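PDB 1O5K: 4-hydroxy-tetrahydrodipicolinate synthase, which catalyses the condensation of pyruvate with aspartate-beta-semialdehyde to 4-hydroxy-tetrahydrodipicolinate, a step of the diaminopimelate route to lysine. Local coordinates for residues Gly201-Thr206 / Lys227-Leu232; Ala234-Phe237 / Lys243-Glu246. One frame throughout, in Å; residues are numbered along the deposited sequence.

Contact 1: residues Gly201-Thr206 / Lys227-Leu232; sequences GNDDRT and KQMVEL
Asp203 of the loop and Thr206, first residue of helix 206-212, face Met229 and Leu232, which lie one turn from each other on helix 226-237, in the (beta/alpha)8 TIM barrel of the DapA family. The backbones stay well separated, with 8.5 Å between CA of Asp203 and CA of Met229 and 8.4 Å between CA of Thr206 and CA of Leu232, so side chains alone bridge the gap. The loop is already turning here: N of Arg205 bonds to O of Asn202 and N of Thr206 to O of Asp203, while 227-232 is regular helix.

Met229 reaches across with a chain bent at chi2 and chi3, which brings the methyl CE to 3.2 Å from OD1 of Asp203, the two side chains crossing at about a right angle. The same methyl also touches OG1 of Thr206, 4.0 Å away. The carboxylate has its polar partners at the C-terminal end of strand 216-219 and just beyond it: OD1 is hydrogen-bonded to Ser219 OG, and OD2 to the backbone N of both Val220 and Val221, which holds the group in place in this buried setting. Val217 of strand 216-219 also packs on Asp203, Thr206 and Met229, and Leu251 and Met255 of helix 241-257 cover Met229 further.

One turn on, the contact is purely aliphatic: CG2 of Thr206, anti to the backbone N, meets CD2 of Leu232 at 3.9 Å. The other branch, OG1 (chi1 -56°), turns back along the loop to O of Asp203. That oxygen takes two bonds on the same face of its carbonyl plane, one from N of Thr206 and one of 3.0 Å from Thr206 OG1, which stands tilted 35° from the plane.

Contact 2: residues Ala234-Phe237 / Lys243-Glu246; sequences AEYF and KSRE
A helical hairpin forms where the last barrel helix, 226-237, passes into the C-terminal helices, beginning with 241-257; only five residues separate the two segments. The helices come close at this hinge, with CA of Glu235 5.1 Å from CA of Ser244, and this approach brings CB of Glu235 to 3.8 Å from the backbone N of Ser244.

At the outer side, the Glu235 carboxylate lies across the aliphatic part of Lys243 at an oblique angle, its OE1 3.6 Å from CD. The lysine chain runs on extended beyond CG, and its NZ remains 4.9 Å from OE1, so any attraction between the opposite charges acts at a distance. The bend of Glu235 at chi2 (-73°) folds its carboxylate back toward the turn, where OE1 is hydrogen-bonded to Asn240 ND2.

On the inner side, the Tyr236 ring leads away from this corner, to Leu210 of helix 206-212 and Leu241 of a second subunit. The hydroxyl of the buried Ser244 has its hydrogen-bond partner in Leu232 O, a turn back on the first helix. What Tyr236 presents to this serine is chiefly its methylene, with CB 3.6 Å from Ser244 OG.

Helix 226-237 serves both contacts in turn: residues 227-232 face the loop in contact 1, and 234-237 meet the next helix in contact 2, the two centres lying 10 Å apart. A direct bond joins them, a probable hydrogen bond of 2.7 Å from Ser244 OG to Leu232 O. Contact 1 is the one near the catalytic centre: the Asp203 side chain is about 8 Å from those of Thr56 and Ile218, both predicted to bind pyruvate. Contact 2 lies about 20 Å from the chain centre, against 11 Å for contact 1, and away from the annotated sites. Each also reaches a second subunit, through Arg205 to Asp180 and through Arg245 to Cys211 of that neighbouring chain.

Contact 1: residues Gly201-Thr206 / Lys227-Leu232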
ATOM      1  N   GLY A 201      15.346   0.377  14.338  1.00 23.05           N
ATOM      2  CA  GLY A 201      15.993   0.976  13.200  1.00 23.87           C
ATOM      3  C   GLY A 201      15.300   2.249  12.751  1.00 26.36           C
ATOM      4  O   GLY A 201      15.688   2.847  11.755  1.00 28.59           O
ATOM      5  N   ASN A 202      14.303   2.703  13.513  1.00 24.69           N
ATOM      6  CA  ASN A 202      13.654   3.967  13.248  1.00 25.92           C
ATOM      7  C   ASN A 202      13.584   4.792  14.507  1.00 25.08           C
ATOM      8  O   ASN A 202      13.071   4.342  15.530  1.00 23.11           O
ATOM      9  CB  ASN A 202      12.222   3.759  12.755  1.00 26.86           C
ATOM     10  CG  ASN A 202      12.170   3.177  11.381  1.00 31.57           C
ATOM     11  OD1 ASN A 202      12.603   3.810  10.402  1.00 29.93           O
ATOM     12  ND2 ASN A 202      11.621   2.009  11.276  1.00 29.41           N
ATOM     13  N   ASP A 203      14.158   5.975  14.465  1.00 25.68           N
ATOM     14  CA  ASP A 203      14.115   6.827  15.675  1.00 24.04           C
ATOM     15  C   ASP A 203      12.690   7.033  16.204  1.00 24.44           C
ATOM     16  O   ASP A 203      12.450   6.975  17.409  1.00 24.91           O
ATOM     17  CB  ASP A 203      14.742   8.168  15.391  1.00 27.26           C
ATOM     18  CG  ASP A 203      16.233   8.045  15.254  1.00 33.99           C
ATOM     19  OD1 ASP A 203      16.868   7.550  16.192  1.00 34.85           O
ATOM     20  OD2 ASP A 203      16.822   8.372  14.248  1.00 28.69           O
ATOM     21  N   ASP A 204      11.753   7.287  15.285  1.00 25.80           N
ATOM     22  CA  ASP A 204      10.378   7.534  15.693  1.00 23.73           C
ATOM     23  C   ASP A 204       9.602   6.272  16.081  1.00 25.01           C
ATOM     24  O   ASP A 204       8.424   6.353  16.386  1.00 26.46           O
ATOM     25  CB  ASP A 204       9.616   8.366  14.622  1.00 26.73           C
ATOM     26  CG  ASP A 204       9.326   7.601  13.339  1.00 35.54           C
ATOM     27  OD1 ASP A 204       9.680   6.394  13.209  1.00 30.79           O
ATOM     28  OD2 ASP A 204       8.734   8.168  12.380  1.00 32.71           O
ATOM     29  N   ARG A 205      10.261   5.126  16.107  1.00 23.26           N
ATOM     30  CA  ARG A 205       9.642   3.884  16.695  1.00 22.31           C
ATOM     31  C   ARG A 205      10.328   3.437  17.999  1.00 23.18           C
ATOM     32  O   ARG A 205       9.872   2.500  18.632  1.00 25.88           O
ATOM     33  CB  ARG A 205       9.702   2.736  15.700  1.00 24.84           C
ATOM     34  CG  ARG A 205       8.888   2.992  14.419  1.00 26.95           C
ATOM     35  CD  ARG A 205       7.424   2.931  14.633  1.00 24.80           C
ATOM     36  NE  ARG A 205       6.611   3.088  13.438  1.00 22.88           N
ATOM     37  CZ  ARG A 205       6.279   4.247  12.882  1.00 25.52           C
ATOM     38  NH1 ARG A 205       6.747   5.424  13.356  1.00 28.23           N
ATOM     39  NH2 ARG A 205       5.453   4.231  11.849  1.00 26.96           N
ATOM     40  N   THR A 206      11.396   4.122  18.417  1.00 23.42           N
ATOM     41  CA  THR A 206      12.181   3.695  19.608  1.00 21.60           C
ATOM     42  C   THR A 206      11.305   3.543  20.849  1.00 22.82           C
ATOM     43  O   THR A 206      11.347   2.515  21.534  1.00 22.37           O
ATOM     44  CB  THR A 206      13.292   4.674  19.897  1.00 25.45           C
ATOM     45  OG1 THR A 206      14.117   4.812  18.738  1.00 26.12           O
ATOM     46  CG2 THR A 206      14.182   4.128  21.039  1.00 25.43           C
ATOM     47  N   LYS A 227      22.460  13.292  23.350  1.00 25.41           N
ATOM     48  CA  LYS A 227      22.029  13.281  24.755  1.00 27.81           C
ATOM     49  C   LYS A 227      20.550  13.044  24.890  1.00 24.97           C
ATOM     50  O   LYS A 227      20.132  12.315  25.801  1.00 23.53           O
ATOM     51  CB  LYS A 227      22.384  14.609  25.415  1.00 27.98           C
ATOM     52  CG  LYS A 227      21.924  14.806  26.859  1.00 33.35           C
ATOM     53  CD  LYS A 227      22.545  16.130  27.333  1.00 44.96           C
ATOM     54  CE  LYS A 227      21.665  16.894  28.299  1.00 55.79           C
ATOM     55  NZ  LYS A 227      22.241  18.258  28.546  1.00 60.30           N
ATOM     56  N   GLN A 228      19.771  13.624  23.982  1.00 25.69           N
ATOM     57  CA  GLN A 228      18.302  13.496  24.009  1.00 25.92           C
ATOM     58  C   GLN A 228      17.861  12.088  23.674  1.00 26.12           C
ATOM     59  O   GLN A 228      16.982  11.509  24.360  1.00 26.16           O
ATOM     60  CB  GLN A 228      17.659  14.541  23.071  1.00 26.53           C
ATOM     61  CG  GLN A 228      17.882  15.957  23.538  1.00 32.17           C
ATOM     62  CD  GLN A 228      19.321  16.495  23.407  1.00 39.12           C
ATOM     63  OE1 GLN A 228      20.063  16.177  22.459  1.00 29.91           O
ATOM     64  NE2 GLN A 228      19.709  17.336  24.372  1.00 44.66           N
ATOM     65  N   MET A 229      18.473  11.470  22.653  1.00 25.16           N
ATOM     66  CA  MET A 229      18.146  10.052  22.388  1.00 24.74           C
ATOM     67  C   MET A 229      18.573   9.128  23.517  1.00 24.10           C
ATOM     68  O   MET A 229      17.868   8.179  23.873  1.00 22.13           O
ATOM     69  CB  MET A 229      18.795   9.583  21.083  1.00 24.08           C
ATOM     70  CG  MET A 229      18.196  10.183  19.872  1.00 30.41           C
ATOM     71  SD  MET A 229      16.395   9.754  19.651  1.00 32.79           S
ATOM     72  CE  MET A 229      16.339   8.056  19.326  1.00 37.29           C
ATOM     73  N   VAL A 230      19.695   9.430  24.142  1.00 22.34           N
ATOM     74  CA  VAL A 230      20.136   8.647  25.294  1.00 21.22           C
ATOM     75  C   VAL A 230      19.143   8.765  26.422  1.00 22.89           C
ATOM     76  O   VAL A 230      18.837   7.783  27.066  1.00 25.55           O
ATOM     77  CB  VAL A 230      21.555   9.094  25.751  1.00 24.90           C
ATOM     78  CG1 VAL A 230      21.933   8.550  27.108  1.00 29.25           C
ATOM     79  CG2 VAL A 230      22.555   8.651  24.742  1.00 24.15           C
ATOM     80  N   GLU A 231      18.680   9.988  26.695  1.00 24.33           N
ATOM     81  CA  GLU A 231      17.677  10.248  27.725  1.00 27.42           C
ATOM     82  C   GLU A 231      16.364   9.508  27.466  1.00 22.51           C
ATOM     83  O   GLU A 231      15.750   9.060  28.399  1.00 24.47           O
ATOM     84  CB  GLU A 231      17.422  11.758  27.821  1.00 27.26           C
ATOM     85  CG  GLU A 231      16.322  12.212  28.755  1.00 40.51           C
ATOM     86  CD  GLU A 231      16.060  13.733  28.703  1.00 43.33           C
ATOM     87  OE1 GLU A 231      15.497  14.262  29.706  1.00 56.99           O
ATOM     88  OE2 GLU A 231      16.372  14.390  27.653  1.00 56.61           O
ATOM     89  N   LEU A 232      15.937   9.433  26.221  1.00 23.37           N
ATOM     90  CA  LEU A 232      14.719   8.719  25.887  1.00 23.31           C
ATOM     91  C   LEU A 232      14.812   7.284  26.374  1.00 24.76           C
ATOM     92  O   LEU A 232      13.893   6.793  27.019  1.00 25.01           O
ATOM     93  CB  LEU A 232      14.438   8.809  24.383  1.00 22.73           C
ATOM     94  CG  LEU A 232      13.130   8.241  23.805  1.00 26.06           C
ATOM     95  CD1 LEU A 232      12.900   8.778  22.410  1.00 27.25           C
ATOM     96  CD2 LEU A 232      13.137   6.715  23.774  1.00 29.10           C
TER

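Contact 2: residues Ala234-Phe237 / Lys243-Glu246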
ATOM      1  N   ALA A 234      17.156   5.938  28.534  1.00 23.15           N
ATOM      2  CA  ALA A 234      17.505   5.900  29.940  1.00 25.56           C
ATOM      3  C   ALA A 234      16.295   6.086  30.845  1.00 25.98           C
ATOM      4  O   ALA A 234      16.131   5.353  31.863  1.00 23.32           O
ATOM      5  CB  ALA A 234      18.575   6.952  30.247  1.00 27.01           C
ATOM      6  N   GLU A 235      15.430   7.039  30.499  1.00 23.98           N
ATOM      7  CA  GLU A 235      14.216   7.219  31.245  1.00 23.40           C
ATOM      8  C   GLU A 235      13.325   5.972  31.202  1.00 23.11           C
ATOM      9  O   GLU A 235      12.719   5.596  32.219  1.00 22.66           O
ATOM     10  CB  GLU A 235      13.452   8.456  30.752  1.00 25.66           C
ATOM     11  CG  GLU A 235      14.093   9.772  31.097  1.00 27.21           C
ATOM     12  CD  GLU A 235      13.978  10.147  32.563  1.00 36.27           C
ATOM     13  OE1 GLU A 235      13.463   9.350  33.380  1.00 35.07           O
ATOM     14  OE2 GLU A 235      14.425  11.242  32.920  1.00 38.80           O
ATOM     15  N   TYR A 236      13.270   5.306  30.050  1.00 24.83           N
ATOM     16  CA  TYR A 236      12.442   4.120  29.925  1.00 23.78           C
ATOM     17  C   TYR A 236      13.005   3.026  30.829  1.00 25.80           C
ATOM     18  O   TYR A 236      12.282   2.432  31.626  1.00 24.82           O
ATOM     19  CB  TYR A 236      12.356   3.609  28.467  1.00 23.96           C
ATOM     20  CG  TYR A 236      11.419   2.450  28.354  1.00 25.30           C
ATOM     21  CD1 TYR A 236      10.068   2.648  28.131  1.00 24.02           C
ATOM     22  CD2 TYR A 236      11.839   1.165  28.654  1.00 21.98           C
ATOM     23  CE1 TYR A 236       9.195   1.581  28.075  1.00 25.15           C
ATOM     24  CE2 TYR A 236      10.963   0.105  28.636  1.00 26.47           C
ATOM     25  CZ  TYR A 236       9.647   0.315  28.363  1.00 26.87           C
ATOM     26  OH  TYR A 236       8.783  -0.743  28.403  1.00 25.78           O
ATOM     27  N   PHE A 237      14.281   2.769  30.676  1.00 23.10           N
ATOM     28  CA  PHE A 237      14.963   1.730  31.470  1.00 23.48           C
ATOM     29  C   PHE A 237      14.877   1.972  32.970  1.00 26.56           C
ATOM     30  O   PHE A 237      14.905   1.024  33.748  1.00 28.72           O
ATOM     31  CB  PHE A 237      16.402   1.628  31.023  1.00 23.86           C
ATOM     32  CG  PHE A 237      16.597   1.106  29.600  1.00 25.40           C
ATOM     33  CD1 PHE A 237      17.670   1.544  28.839  1.00 36.83           C
ATOM     34  CD2 PHE A 237      15.759   0.145  29.067  1.00 29.08           C
ATOM     35  CE1 PHE A 237      17.876   1.055  27.561  1.00 33.96           C
ATOM     36  CE2 PHE A 237      15.976  -0.348  27.776  1.00 34.53           C
ATOM     37  CZ  PHE A 237      17.028   0.101  27.051  1.00 30.44           C
ATOM     38  N   LYS A 243       8.056   9.957  31.217  1.00 23.17           N
ATOM     39  CA  LYS A 243       9.162  10.872  30.898  1.00 27.68           C
ATOM     40  C   LYS A 243       9.832  10.463  29.605  1.00 26.69           C
ATOM     41  O   LYS A 243      10.209  11.329  28.790  1.00 26.75           O
ATOM     42  CB  LYS A 243      10.202  10.926  32.015  1.00 27.75           C
ATOM     43  CG  LYS A 243       9.692  11.452  33.340  1.00 35.88           C
ATOM     44  CD  LYS A 243      10.857  11.672  34.318  1.00 37.83           C
ATOM     45  CE  LYS A 243      10.380  12.302  35.593  1.00 45.34           C
ATOM     46  NZ  LYS A 243      11.468  12.380  36.633  1.00 49.60           N
ATOM     47  N   SER A 244       9.973   9.158  29.377  1.00 24.19           N
ATOM     48  CA  SER A 244      10.494   8.665  28.091  1.00 22.80           C
ATOM     49  C   SER A 244       9.598   9.146  26.934  1.00 22.85           C
ATOM     50  O   SER A 244      10.093   9.653  25.924  1.00 23.23           O
ATOM     51  CB  SER A 244      10.630   7.134  28.080  1.00 22.60           C
ATOM     52  OG  SER A 244      11.156   6.616  26.868  1.00 22.84           O
ATOM     53  N   ARG A 245       8.284   9.012  27.111  1.00 21.48           N
ATOM     54  CA  ARG A 245       7.341   9.415  26.079  1.00 22.47           C
ATOM     55  C   ARG A 245       7.457  10.928  25.799  1.00 22.71           C
ATOM     56  O   ARG A 245       7.371  11.368  24.631  1.00 22.69           O
ATOM     57  CB  ARG A 245       5.919   9.095  26.521  1.00 21.98           C
ATOM     58  CG  ARG A 245       4.873   9.406  25.406  1.00 22.90           C
ATOM     59  CD  ARG A 245       3.497   8.861  25.772  1.00 23.68           C
ATOM     60  NE  ARG A 245       3.036   9.478  26.983  1.00 24.71           N
ATOM     61  CZ  ARG A 245       2.363   8.893  27.977  1.00 26.03           C
ATOM     62  NH1 ARG A 245       2.054   7.603  27.971  1.00 22.24           N
ATOM     63  NH2 ARG A 245       2.037   9.602  29.023  1.00 30.25           N
ATOM     64  N   GLU A 246       7.648  11.716  26.852  1.00 24.73           N
ATOM     65  CA  GLU A 246       7.818  13.168  26.686  1.00 26.76           C
ATOM     66  C   GLU A 246       9.076  13.515  25.871  1.00 25.70           C
ATOM     67  O   GLU A 246       9.064  14.453  25.057  1.00 24.90           O
ATOM     68  CB  GLU A 246       7.919  13.882  28.032  1.00 26.34           C
ATOM     69  CG  GLU A 246       6.610  14.009  28.776  1.00 34.29           C
TER